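Local coordinates for L-lysine 6-oxidase (Marinomonas mediterranea, PDB 3WEU), which oxidises the side-chain amine of L-lysine with a cysteine tryptophylquinone cofactor, releasing ammonium and the hydrogen peroxide that makes it antibacterial, at residues Gln599-Leu604 with Asn651-Asp656; Leu14-Thr19 with His625-Ala630; Glu101-Leu106 with Arg110-Ser115; Ser115-Pro120 with Leu394-Val399. All blocks are in the same frame, centred on the assembly; numbering follows the deposited sequence.

Contact 1: Gln599-Leu604 with Asn651-Asp656; sequences QLHSHL and NHELFD
H652 meets the last turn of helix 596-602 through S602: the two CA atoms lie 5.4 Å apart, and CB of S602 sits over one face of the imidazole, 3.4 Å from its centroid and 18° off the ring normal. The offset is toward the rim, on the ND1 and CE1 side, which makes this a CH-pi contact. Both polar ends look elsewhere, since NE2 of H652 is hydrogen-bonded to E593 and OG of S602 to the carbonyl of G598 one turn back. CB of H652 also packs against CB of H601 at 3.9 Å. No direct hydrogen bond crosses between the segments; water 1 bridges them, donating to O of H601 (2.8 Å) and to O of H652. The arrangement is a helix C-terminus laid against a short 3-10 turn, residues 652-654, that leads into strand 656-661; H603, with positive phi, is where the chain leaves the helix. E653 comes next. Its CG lies over the H601 ring, 4.2 Å from the centroid, and its extended chain carries OE2 above the same ring, 3.4 Å from CE1. The carboxylate plane stands 73° from the ring, and OE2 is at too poor an angle to NE2 of H601 for a hydrogen bond. H601 also packs on S559 of the second subunit, so this edge adjoins the subunit interface. At F655 the link is again by solvent: water 2 lies in plane at the edge of the H603 ring, 2.8 Å from NE2, and donates to O of F655.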
loop_
_atom_site.group_PDB
_atom_site.type_symbol
_atom_site.label_atom_id
_atom_site.label_comp_id
_atom_site.label_asym_id
_atom_site.label_seq_id
_atom_site.Cartn_x
_atom_site.Cartn_y
_atom_site.Cartn_z
ATOM N N GLN A 599 8.940 33.306 12.527
ATOM C CA GLN A 599 10.188 32.603 12.315
ATOM C C GLN A 599 10.305 31.306 13.125
ATOM O O GLN A 599 10.788 30.276 12.616
ATOM C CB GLN A 599 11.424 33.480 12.496
ATOM C CG GLN A 599 11.458 34.632 11.474
ATOM C CD GLN A 599 12.740 35.398 11.493
ATOM O OE1 GLN A 599 13.686 35.066 12.233
ATOM N NE2 GLN A 599 12.861 36.365 10.561
ATOM N N LEU A 600 9.816 31.343 14.351
ATOM C CA LEU A 600 9.830 30.119 15.180
ATOM C C LEU A 600 8.945 29.050 14.593
ATOM O O LEU A 600 9.335 27.911 14.531
ATOM C CB LEU A 600 9.401 30.438 16.617
ATOM C CG LEU A 600 10.356 31.341 17.379
ATOM C CD1 LEU A 600 9.706 31.661 18.724
ATOM C CD2 LEU A 600 11.756 30.725 17.589
ATOM N N HIS A 601 7.775 29.430 14.102
ATOM C CA HIS A 601 6.858 28.408 13.577
ATOM C C HIS A 601 7.283 27.907 12.208
ATOM O O HIS A 601 6.986 26.767 11.854
ATOM C CB HIS A 601 5.463 28.946 13.454
ATOM C CG HIS A 601 4.759 28.963 14.759
ATOM N ND1 HIS A 601 4.497 27.805 15.462
ATOM C CD2 HIS A 601 4.353 29.994 15.540
ATOM C CE1 HIS A 601 3.980 28.131 16.638
ATOM N NE2 HIS A 601 3.881 29.450 16.705
ATOM N N SER A 602 7.954 28.760 11.432
ATOM C CA SER A 602 8.386 28.313 10.084
ATOM C C SER A 602 9.796 27.687 10.158
ATOM O O SER A 602 10.218 27.018 9.220
ATOM C CB SER A 602 8.339 29.527 9.136
ATOM O OG SER A 602 9.419 30.328 9.423
ATOM N N HIS A 603 10.503 27.884 11.256
ATOM C CA HIS A 603 11.871 27.375 11.513
ATOM C C HIS A 603 12.909 27.946 10.586
ATOM O O HIS A 603 13.953 27.362 10.406
ATOM C CB HIS A 603 11.912 25.843 11.393
ATOM C CG HIS A 603 10.881 25.196 12.233
ATOM N ND1 HIS A 603 11.050 25.018 13.577
ATOM C CD2 HIS A 603 9.616 24.848 11.962
ATOM C CE1 HIS A 603 9.956 24.509 14.100
ATOM N NE2 HIS A 603 9.070 24.386 13.139
ATOM N N LEU A 604 12.620 29.080 9.980
ATOM C CA LEU A 604 13.561 29.644 9.067
ATOM C C LEU A 604 13.677 31.142 9.258
ATOM O O LEU A 604 12.673 31.817 9.504
ATOM C CB LEU A 604 13.090 29.395 7.619
ATOM C CG LEU A 604 13.119 27.916 7.155
ATOM C CD1 LEU A 604 12.303 27.768 5.849
ATOM C CD2 LEU A 604 14.560 27.438 7.047
ATOM N N ASN A 651 0.544 28.319 6.222
ATOM C CA ASN A 651 0.000 27.822 7.525
ATOM C C ASN A 651 1.094 26.971 8.167
ATOM O O ASN A 651 1.083 25.694 8.126
ATOM C CB ASN A 651 -1.285 27.069 7.323
ATOM C CG ASN A 651 -2.345 27.871 6.530
ATOM O OD1 ASN A 651 -2.199 29.008 6.232
ATOM N ND2 ASN A 651 -3.428 27.248 6.248
ATOM N N HIS A 652 2.036 27.682 8.749
ATOM C CA HIS A 652 3.249 27.046 9.237
ATOM C C HIS A 652 2.923 26.043 10.340
ATOM O O HIS A 652 3.634 25.021 10.500
ATOM C CB HIS A 652 4.213 28.060 9.830
ATOM C CG HIS A 652 4.713 29.053 8.849
ATOM N ND1 HIS A 652 5.460 28.703 7.750
ATOM C CD2 HIS A 652 4.523 30.402 8.783
ATOM C CE1 HIS A 652 5.748 29.803 7.072
ATOM N NE2 HIS A 652 5.191 30.846 7.681
ATOM N N GLU A 653 1.825 26.297 11.053
ATOM C CA GLU A 653 1.459 25.441 12.188
ATOM C C GLU A 653 1.081 24.017 11.814
ATOM O O GLU A 653 1.172 23.119 12.648
ATOM C CB GLU A 653 0.373 26.115 13.032
ATOM C CG GLU A 653 0.999 27.284 13.801
ATOM C CD GLU A 653 0.142 27.819 14.996
ATOM O OE1 GLU A 653 -1.096 27.624 15.035
ATOM O OE2 GLU A 653 0.701 28.456 15.918
ATOM N N LEU A 654 0.688 23.815 10.560
ATOM C CA LEU A 654 0.438 22.491 10.036
ATOM C C LEU A 654 1.634 21.562 10.040
ATOM O O LEU A 654 1.502 20.336 10.136
ATOM C CB LEU A 654 -0.123 22.599 8.625
ATOM C CG LEU A 654 -0.408 21.250 7.962
ATOM C CD1 LEU A 654 -1.537 20.530 8.682
ATOM C CD2 LEU A 654 -0.786 21.473 6.521
ATOM N N PHE A 655 2.811 22.121 9.861
ATOM C CA PHE A 655 3.967 21.326 9.518
ATOM C C PHE A 655 4.776 21.051 10.777
ATOM O O PHE A 655 4.855 21.887 11.658
ATOM C CB PHE A 655 4.810 22.069 8.469
ATOM C CG PHE A 655 4.102 22.311 7.197
ATOM C CD1 PHE A 655 4.046 21.308 6.252
ATOM C CD2 PHE A 655 3.496 23.509 6.919
ATOM C CE1 PHE A 655 3.380 21.495 5.068
ATOM C CE2 PHE A 655 2.770 23.697 5.775
ATOM C CZ PHE A 655 2.767 22.703 4.800
ATOM N N ASP A 656 5.338 19.879 10.877
ATOM C CA ASP A 656 6.371 19.608 11.814
ATOM C C ASP A 656 7.700 19.767 11.150
ATOM O O ASP A 656 7.798 19.868 9.900
ATOM C CB ASP A 656 6.278 18.155 12.259
ATOM C CG ASP A 656 5.431 17.947 13.448
ATOM O OD1 ASP A 656 4.408 18.711 13.661
ATOM O OD2 ASP A 656 5.790 16.933 14.099
HETATM O O HOH W 1 6.397 24.971 9.849
HETATM O O HOH W 2 6.503 23.194 13.402
#

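Contact 2: Leu14-Thr19 with His625-Ala630; sequences LGNANT and HWSALA
N16 and S627 mark the closest backbone approach, yet their CA atoms remain 7.8 Å apart, so the segments meet through side chains. This is loop-to-loop packing between the N-terminal beta domain and a turn near the C-terminal end of the chain: residues 14-19 join strand 4-13 to strand 22-24, while 625-630 link helix 619-625 to strand 631-634. The second segment contains a 3-10 turn, 626-628, evidenced by the bonds from N of A628 to O of H625 and from N of L629 to O of W626, and it presents W626 and S627 to the asparagine. The amide of N16 comes toward W626 from the opposite direction, its CG 4.0 Å from CH2 of the indole and its plane turned 36° from the ring. OD1 of N16 accepts from the backbone N of I56, which fixes the rotation of the amide and turns its NH2 toward the serine. W626 meets the W509 ring edge-to-face and packs on Q510 and F513 of helix 510-515. The one hydrogen bond between the segments runs from ND2 of N16 to OG of S627, 3.1 Å long with an N-H...O angle of 151°, the hydroxyl oxygen lying 21° out of the asparagine's amide plane.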
loop_
_atom_site.group_PDB
_atom_site.type_symbol
_atom_site.label_atom_id
_atom_site.label_comp_id
_atom_site.label_asym_id
_atom_site.label_seq_id
_atom_site.Cartn_x
_atom_site.Cartn_y
_atom_site.Cartn_z
ATOM N N LEU A 14 -10.921 28.493 -6.724
ATOM C CA LEU A 14 -11.372 27.751 -5.576
ATOM C C LEU A 14 -10.920 28.371 -4.265
ATOM O O LEU A 14 -9.818 28.936 -4.170
ATOM C CB LEU A 14 -10.750 26.331 -5.621
ATOM C CG LEU A 14 -11.080 25.437 -6.775
ATOM C CD1 LEU A 14 -10.329 24.136 -6.581
ATOM C CD2 LEU A 14 -12.614 25.228 -6.865
ATOM N N GLY A 15 -11.740 28.204 -3.242
ATOM C CA GLY A 15 -11.401 28.642 -1.904
ATOM C C GLY A 15 -12.221 27.892 -0.857
ATOM O O GLY A 15 -13.451 27.724 -0.995
ATOM N N ASN A 16 -11.577 27.571 0.239
ATOM C CA ASN A 16 -12.208 26.838 1.325
ATOM C C ASN A 16 -12.586 27.665 2.553
ATOM O O ASN A 16 -12.949 27.119 3.596
ATOM C CB ASN A 16 -11.391 25.579 1.667
ATOM C CG ASN A 16 -10.015 25.861 2.177
ATOM O OD1 ASN A 16 -9.480 26.935 2.001
ATOM N ND2 ASN A 16 -9.391 24.843 2.791
ATOM N N ALA A 17 -12.483 28.972 2.460
ATOM C CA ALA A 17 -12.900 29.828 3.584
ATOM C C ALA A 17 -14.438 29.834 3.630
ATOM O O ALA A 17 -15.110 29.115 2.866
ATOM C CB ALA A 17 -12.376 31.247 3.424
ATOM N N ASN A 18 -15.003 30.713 4.453
ATOM C CA ASN A 18 -16.476 30.768 4.539
ATOM C C ASN A 18 -17.046 31.189 3.187
ATOM O O ASN A 18 -16.448 32.004 2.427
ATOM C CB ASN A 18 -16.893 31.745 5.622
ATOM C CG ASN A 18 -18.411 31.859 5.751
ATOM O OD1 ASN A 18 -19.103 32.554 5.004
ATOM N ND2 ASN A 18 -18.927 31.156 6.727
ATOM N N THR A 19 -18.198 30.645 2.850
ATOM C CA THR A 19 -18.861 30.941 1.566
ATOM C C THR A 19 -19.064 32.430 1.247
ATOM O O THR A 19 -19.021 32.901 0.057
ATOM C CB THR A 19 -20.206 30.121 1.476
ATOM O OG1 THR A 19 -20.768 30.228 0.157
ATOM C CG2 THR A 19 -21.206 30.648 2.536
ATOM N N HIS A 625 -3.926 19.022 1.863
ATOM C CA HIS A 625 -3.330 20.223 2.459
ATOM C C HIS A 625 -2.846 21.374 1.547
ATOM O O HIS A 625 -2.144 22.238 1.995
ATOM C CB HIS A 625 -2.241 19.790 3.310
ATOM C CG HIS A 625 -2.705 18.968 4.453
ATOM N ND1 HIS A 625 -3.525 19.476 5.435
ATOM C CD2 HIS A 625 -2.439 17.689 4.802
ATOM C CE1 HIS A 625 -3.746 18.554 6.360
ATOM N NE2 HIS A 625 -3.092 17.458 6.010
ATOM N N TRP A 626 -3.298 21.370 0.303
ATOM C CA TRP A 626 -3.047 22.432 -0.703
ATOM C C TRP A 626 -3.216 23.830 -0.085
ATOM O O TRP A 626 -2.454 24.762 -0.381
ATOM C CB TRP A 626 -3.896 22.203 -1.954
ATOM C CG TRP A 626 -5.343 22.096 -1.656
ATOM C CD1 TRP A 626 -5.986 20.980 -1.209
ATOM C CD2 TRP A 626 -6.320 23.152 -1.656
ATOM N NE1 TRP A 626 -7.312 21.268 -0.951
ATOM C CE2 TRP A 626 -7.547 22.585 -1.235
ATOM C CE3 TRP A 626 -6.284 24.523 -1.962
ATOM C CZ2 TRP A 626 -8.721 23.336 -1.095
ATOM C CZ3 TRP A 626 -7.450 25.251 -1.883
ATOM C CH2 TRP A 626 -8.663 24.670 -1.408
ATOM N N SER A 627 -4.247 23.998 0.739
ATOM C CA SER A 627 -4.603 25.289 1.220
ATOM C C SER A 627 -3.669 25.823 2.237
ATOM O O SER A 627 -3.796 27.006 2.630
ATOM C CB SER A 627 -6.053 25.378 1.729
ATOM O OG SER A 627 -6.250 24.634 2.903
ATOM N N ALA A 628 -2.716 25.001 2.687
ATOM C CA ALA A 628 -1.755 25.439 3.667
ATOM C C ALA A 628 -0.618 26.248 3.033
ATOM O O ALA A 628 0.133 26.927 3.740
ATOM C CB ALA A 628 -1.152 24.250 4.368
ATOM N N LEU A 629 -0.506 26.182 1.718
ATOM C CA LEU A 629 0.668 26.785 1.019
ATOM C C LEU A 629 0.605 28.278 0.947
ATOM O O LEU A 629 -0.448 28.897 1.131
ATOM C CB LEU A 629 0.876 26.213 -0.381
ATOM C CG LEU A 629 1.139 24.703 -0.339
ATOM C CD1 LEU A 629 0.926 23.991 -1.666
ATOM C CD2 LEU A 629 2.542 24.397 0.135
ATOM N N ALA A 630 1.772 28.881 0.742
ATOM C CA ALA A 630 1.912 30.309 0.768
ATOM C C ALA A 630 1.405 30.959 -0.512
ATOM O O ALA A 630 1.395 30.350 -1.595
ATOM C CB ALA A 630 3.372 30.659 0.903
#

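Contact 3: Glu101-Leu106 with Arg110-Ser115; sequences ELNGNL and RDNSYS. With SO4 (sulfate ion), chain E.
N112 reaches with its side-chain amide into the type II beta turn L102-N105, and two carbonyls of that turn share its NH2 group. ND2 donates to O of L102 at 2.8 Å and to O of N105 at 2.9 Å. The N105 oxygen lies in the amide plane, whereas the L102 oxygen is tilted 20° from it. O of L102 also accepts the turn's own bond from N of N105, the two donors arriving from opposite faces of the carbonyl plane. CG lies opposite the backbone N in N112 (chi1 -168°), which carries the amide across to the turn. The other end is satisfied too: OD1 accepts from NE of R117, and water 3 lies within bonding distance of both it and OD1 of N103. ND2 of N103 is taken by O of R100 and OD1 of N397. A backbone bond completes the grip, N of G104 to O of N112 (2.8 Å), with the donor nearly in line with the C=O bond. Water 4 then couples O of G104, to which it donates, with N of Y114, from which it accepts. G104 has positive phi, and its CA sits over the centre of the Y114 ring, 3.5 Å from the centroid and nearly on the ring normal, a CH-pi contact; Y114 OH is hydrogen-bonded to NE1 of W96. At the exposed end, R110 binds a sulfate, probably from the crystallisation liquor: its guanidinium meets the ion at its edge, and NH2 donates to O2 of the sulfate at 3.0 Å with an N-H...O angle of 169°.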
loop_
_atom_site.group_PDB
_atom_site.type_symbol
_atom_site.label_atom_id
_atom_site.label_comp_id
_atom_site.label_asym_id
_atom_site.label_seq_id
_atom_site.Cartn_x
_atom_site.Cartn_y
_atom_site.Cartn_z
ATOM N N GLU A 101 -0.543 13.328 -22.192
ATOM C CA GLU A 101 0.121 14.343 -22.898
ATOM C C GLU A 101 -0.635 14.772 -24.150
ATOM O O GLU A 101 -1.817 15.157 -24.056
ATOM C CB GLU A 101 1.570 13.915 -23.129
ATOM C CG GLU A 101 2.291 13.569 -21.849
ATOM C CD GLU A 101 1.998 12.152 -21.329
ATOM O OE1 GLU A 101 2.148 11.156 -22.081
ATOM O OE2 GLU A 101 1.581 12.080 -20.170
ATOM N N LEU A 102 0.006 14.717 -25.312
ATOM C CA LEU A 102 -0.576 15.290 -26.499
ATOM C C LEU A 102 -1.513 14.353 -27.257
ATOM O O LEU A 102 -2.142 14.771 -28.254
ATOM C CB LEU A 102 0.490 15.769 -27.429
ATOM C CG LEU A 102 1.121 17.141 -27.315
ATOM C CD1 LEU A 102 0.350 18.337 -26.822
ATOM C CD2 LEU A 102 2.602 17.316 -27.348
ATOM N N ASN A 103 -1.666 13.130 -26.737
ATOM C CA ASN A 103 -2.599 12.191 -27.407
ATOM C C ASN A 103 -3.978 12.721 -27.239
ATOM O O ASN A 103 -4.414 13.105 -26.112
ATOM C CB ASN A 103 -2.485 10.806 -26.824
ATOM C CG ASN A 103 -1.134 10.146 -27.168
ATOM O OD1 ASN A 103 -0.853 9.770 -28.325
ATOM N ND2 ASN A 103 -0.269 10.122 -26.201
ATOM N N GLY A 104 -4.708 12.722 -28.348
ATOM C CA GLY A 104 -6.041 13.261 -28.335
ATOM C C GLY A 104 -6.145 14.616 -28.920
ATOM O O GLY A 104 -7.228 15.059 -29.206
ATOM N N ASN A 105 -5.005 15.280 -29.118
ATOM C CA ASN A 105 -4.961 16.650 -29.669
ATOM C C ASN A 105 -4.989 16.648 -31.199
ATOM O O ASN A 105 -4.009 16.249 -31.886
ATOM C CB ASN A 105 -3.695 17.358 -29.139
ATOM C CG ASN A 105 -3.610 18.824 -29.519
ATOM O OD1 ASN A 105 -4.246 19.313 -30.439
ATOM N ND2 ASN A 105 -2.707 19.526 -28.816
ATOM N N LEU A 106 -6.092 17.140 -31.741
ATOM C CA LEU A 106 -6.389 17.029 -33.177
ATOM C C LEU A 106 -5.643 18.035 -34.016
ATOM O O LEU A 106 -5.664 17.979 -35.248
ATOM C CB LEU A 106 -7.906 17.092 -33.424
ATOM C CG LEU A 106 -8.672 15.920 -32.859
ATOM C CD1 LEU A 106 -10.161 16.067 -32.830
ATOM C CD2 LEU A 106 -8.317 14.699 -33.654
ATOM N N ARG A 110 -5.813 13.681 -37.447
ATOM C CA ARG A 110 -6.737 12.666 -36.976
ATOM C C ARG A 110 -6.065 11.444 -36.484
ATOM O O ARG A 110 -6.620 10.706 -35.702
ATOM C CB ARG A 110 -7.749 12.321 -38.063
ATOM C CG ARG A 110 -8.827 13.389 -38.160
ATOM C CD ARG A 110 -9.773 13.172 -39.334
ATOM N NE ARG A 110 -9.018 13.293 -40.572
ATOM C CZ ARG A 110 -9.514 13.010 -41.766
ATOM N NH1 ARG A 110 -10.788 12.606 -41.885
ATOM N NH2 ARG A 110 -8.737 13.140 -42.830
ATOM N N ASP A 111 -4.852 11.182 -36.954
ATOM C CA ASP A 111 -4.151 10.004 -36.499
ATOM C C ASP A 111 -3.701 10.136 -35.052
ATOM O O ASP A 111 -3.185 9.188 -34.499
ATOM C CB ASP A 111 -2.946 9.722 -37.405
ATOM C CG ASP A 111 -3.353 9.049 -38.715
ATOM O OD1 ASP A 111 -4.531 8.628 -38.869
ATOM O OD2 ASP A 111 -2.507 9.007 -39.570
ATOM N N ASN A 112 -3.874 11.335 -34.459
ATOM C CA ASN A 112 -3.575 11.545 -33.057
ATOM C C ASN A 112 -4.843 11.689 -32.245
ATOM O O ASN A 112 -4.784 12.089 -31.082
ATOM C CB ASN A 112 -2.686 12.840 -32.925
ATOM C CG ASN A 112 -2.072 12.998 -31.549
ATOM O OD1 ASN A 112 -1.465 12.044 -31.013
ATOM N ND2 ASN A 112 -2.196 14.213 -30.965
ATOM N N SER A 113 -6.016 11.284 -32.791
ATOM C CA SER A 113 -7.281 11.285 -32.031
ATOM C C SER A 113 -7.182 10.373 -30.877
ATOM O O SER A 113 -6.401 9.411 -30.872
ATOM C CB SER A 113 -8.480 10.858 -32.900
ATOM O OG SER A 113 -8.455 9.447 -33.088
ATOM N N TYR A 114 -8.025 10.590 -29.880
ATOM C CA TYR A 114 -8.009 9.717 -28.710
ATOM C C TYR A 114 -8.246 8.244 -29.139
ATOM O O TYR A 114 -7.584 7.312 -28.646
ATOM C CB TYR A 114 -9.099 10.071 -27.725
ATOM C CG TYR A 114 -8.910 11.329 -26.919
ATOM C CD1 TYR A 114 -8.068 11.328 -25.842
ATOM C CD2 TYR A 114 -9.596 12.502 -27.251
ATOM C CE1 TYR A 114 -7.893 12.474 -25.080
ATOM C CE2 TYR A 114 -9.442 13.663 -26.481
ATOM C CZ TYR A 114 -8.577 13.644 -25.430
ATOM O OH TYR A 114 -8.371 14.715 -24.569
ATOM N N SER A 115 -9.213 8.032 -30.044
ATOM C CA SER A 115 -9.426 6.617 -30.564
ATOM C C SER A 115 -8.246 6.067 -31.296
ATOM O O SER A 115 -7.830 4.983 -31.058
ATOM C CB SER A 115 -10.567 6.564 -31.562
ATOM O OG SER A 115 -11.717 6.793 -30.790
HETATM S S SO4 E . -5.489 14.830 -40.926
HETATM O O1 SO4 E . -4.011 14.875 -41.076
HETATM O O2 SO4 E . -6.011 14.197 -42.171
HETATM O O3 SO4 E . -5.891 14.004 -39.792
HETATM O O4 SO4 E . -6.113 16.151 -40.611
HETATM O O HOH W 3 0.789 11.341 -29.753
HETATM O O HOH W 4 -9.062 13.192 -30.302
#

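Contact 4: Ser115-Pro120 with Leu394-Val399; sequences SARGVP and LTDNVV
A type I beta turn, S115 to G118, places R117 against the loop 394-399, joining the N-terminal family region to the C-terminal one through a salt bridge whose arginine is buried. NH1 of R117 donates to OD1 of D396 at 2.7 Å and 161°, with the oxygen close to the guanidinium plane; the carboxylate, turned 70° from that plane, is met from above its own. NH2 takes the backbone as well, bonding to O of D396 at 2.9 Å, though this bond is bent and NH2 comes from well above the carbonyl plane; the end-on grip thus holds both side chain and main chain of one residue. Bends at chi2 (-51°) and chi3 carry the group there. CD1 of L394 lies 3.7 Å above one guanidinium face, toward its rim, and also touches CD of R117 at 3.9 Å. Water 3 accepts a bond from N of V398 (3.0 Å) and a weak one from NH2 of R117. In the fold, the turn lies in the long connection between strand 80-91 and helix 129-134, and its partner loop runs between strands 381-382 and 400-402, where ND2 of N397 is hydrogen-bonded to O of S388, and O of V398 to ND2 of N384.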
loop_
_atom_site.group_PDB
_atom_site.type_symbol
_atom_site.label_atom_id
_atom_site.label_comp_id
_atom_site.label_asym_id
_atom_site.label_seq_id
_atom_site.Cartn_x
_atom_site.Cartn_y
_atom_site.Cartn_z
ATOM N N SER A 115 -9.213 8.032 -30.044
ATOM C CA SER A 115 -9.426 6.617 -30.564
ATOM C C SER A 115 -8.246 6.067 -31.296
ATOM O O SER A 115 -7.830 4.983 -31.058
ATOM C CB SER A 115 -10.567 6.564 -31.562
ATOM O OG SER A 115 -11.717 6.793 -30.790
ATOM N N ALA A 116 -7.708 6.797 -32.227
ATOM C CA ALA A 116 -6.530 6.289 -32.879
ATOM C C ALA A 116 -5.391 5.965 -31.953
ATOM O O ALA A 116 -4.580 5.110 -32.285
ATOM C CB ALA A 116 -6.079 7.227 -33.970
ATOM N N ARG A 117 -5.255 6.672 -30.824
ATOM C CA ARG A 117 -4.155 6.466 -29.919
ATOM C C ARG A 117 -4.470 5.483 -28.831
ATOM O O ARG A 117 -3.642 5.238 -27.952
ATOM C CB ARG A 117 -3.725 7.819 -29.290
ATOM C CG ARG A 117 -3.195 8.839 -30.280
ATOM C CD ARG A 117 -2.124 8.282 -31.153
ATOM N NE ARG A 117 -1.161 9.262 -31.549
ATOM C CZ ARG A 117 -0.070 8.954 -32.229
ATOM N NH1 ARG A 117 0.014 7.761 -32.755
ATOM N NH2 ARG A 117 0.863 9.860 -32.478
ATOM N N GLY A 118 -5.676 4.921 -28.836
ATOM C CA GLY A 118 -6.024 3.954 -27.818
ATOM C C GLY A 118 -6.111 4.517 -26.400
ATOM O O GLY A 118 -5.882 3.806 -25.419
ATOM N N VAL A 119 -6.414 5.802 -26.259
ATOM C CA VAL A 119 -6.422 6.361 -24.901
ATOM C C VAL A 119 -7.592 5.798 -24.079
ATOM O O VAL A 119 -8.701 5.850 -24.495
ATOM C CB VAL A 119 -6.500 7.898 -24.920
ATOM C CG1 VAL A 119 -6.330 8.467 -23.512
ATOM C CG2 VAL A 119 -5.402 8.456 -25.776
ATOM N N PRO A 120 -7.336 5.310 -22.891
ATOM C CA PRO A 120 -8.470 4.808 -22.133
ATOM C C PRO A 120 -9.341 5.845 -21.436
ATOM O O PRO A 120 -8.879 6.967 -21.096
ATOM C CB PRO A 120 -7.839 3.908 -21.087
ATOM C CG PRO A 120 -6.460 4.343 -20.946
ATOM C CD PRO A 120 -6.057 5.084 -22.216
ATOM N N LEU A 394 2.650 2.886 -28.896
ATOM C CA LEU A 394 2.747 3.618 -30.118
ATOM C C LEU A 394 4.183 3.602 -30.578
ATOM O O LEU A 394 5.069 3.291 -29.818
ATOM C CB LEU A 394 2.385 5.112 -29.887
ATOM C CG LEU A 394 1.009 5.332 -29.220
ATOM C CD1 LEU A 394 0.742 6.823 -28.989
ATOM C CD2 LEU A 394 -0.104 4.716 -30.104
ATOM N N THR A 395 4.444 4.031 -31.797
ATOM C CA THR A 395 5.825 4.249 -32.188
ATOM C C THR A 395 6.018 5.691 -32.601
ATOM O O THR A 395 7.132 6.097 -32.901
ATOM C CB THR A 395 6.277 3.317 -33.349
ATOM O OG1 THR A 395 5.368 3.484 -34.420
ATOM C CG2 THR A 395 6.308 1.843 -32.944
ATOM N N ASP A 396 4.968 6.482 -32.582
ATOM C CA ASP A 396 5.055 7.833 -33.052
ATOM C C ASP A 396 4.317 8.851 -32.120
ATOM O O ASP A 396 3.752 9.828 -32.576
ATOM C CB ASP A 396 4.569 7.966 -34.467
ATOM C CG ASP A 396 3.179 7.515 -34.646
ATOM O OD1 ASP A 396 2.522 7.134 -33.671
ATOM O OD2 ASP A 396 2.784 7.493 -35.818
ATOM N N ASN A 397 4.354 8.558 -30.827
ATOM C CA ASN A 397 3.823 9.472 -29.809
ATOM C C ASN A 397 4.505 10.839 -29.959
ATOM O O ASN A 397 5.751 10.914 -30.134
ATOM C CB ASN A 397 4.112 8.867 -28.470
ATOM C CG ASN A 397 3.499 9.663 -27.333
ATOM O OD1 ASN A 397 2.351 10.185 -27.424
ATOM N ND2 ASN A 397 4.309 9.842 -26.274
ATOM N N VAL A 398 3.724 11.901 -29.909
ATOM C CA VAL A 398 4.269 13.252 -30.133
ATOM C C VAL A 398 5.049 13.687 -28.898
ATOM O O VAL A 398 4.523 13.603 -27.750
ATOM C CB VAL A 398 3.154 14.233 -30.412
ATOM C CG1 VAL A 398 3.638 15.684 -30.551
ATOM C CG2 VAL A 398 2.443 13.839 -31.728
ATOM N N VAL A 399 6.253 14.174 -29.169
ATOM C CA VAL A 399 7.189 14.679 -28.138
ATOM C C VAL A 399 7.325 16.188 -28.336
ATOM O O VAL A 399 7.369 16.698 -29.441
ATOM C CB VAL A 399 8.549 14.011 -28.329
ATOM C CG1 VAL A 399 9.670 14.628 -27.511
ATOM C CG2 VAL A 399 8.410 12.537 -28.033
HETATM O O HOH W 3 0.789 11.341 -29.753
#

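The four contacts form two pairs on opposite sides of the chain's centre. Contacts 3 and 4 have centres 7 Å apart and share S115 and water 3; both use the connection between strand 80-91 and helix 129-134, and they follow one another along the chain. Contacts 1 and 2, with centres 17 Å apart, touch where N of N651 probably bonds to O of A628, and their segments alternate in sequence. Contact 2 closes a span of about 600 residues that contains contacts 3 and 4, whose centres lie 35 and 37 Å from its own. Contacts 2 and 4 thus each tie the N-terminal region to later parts of the chain, at separate places.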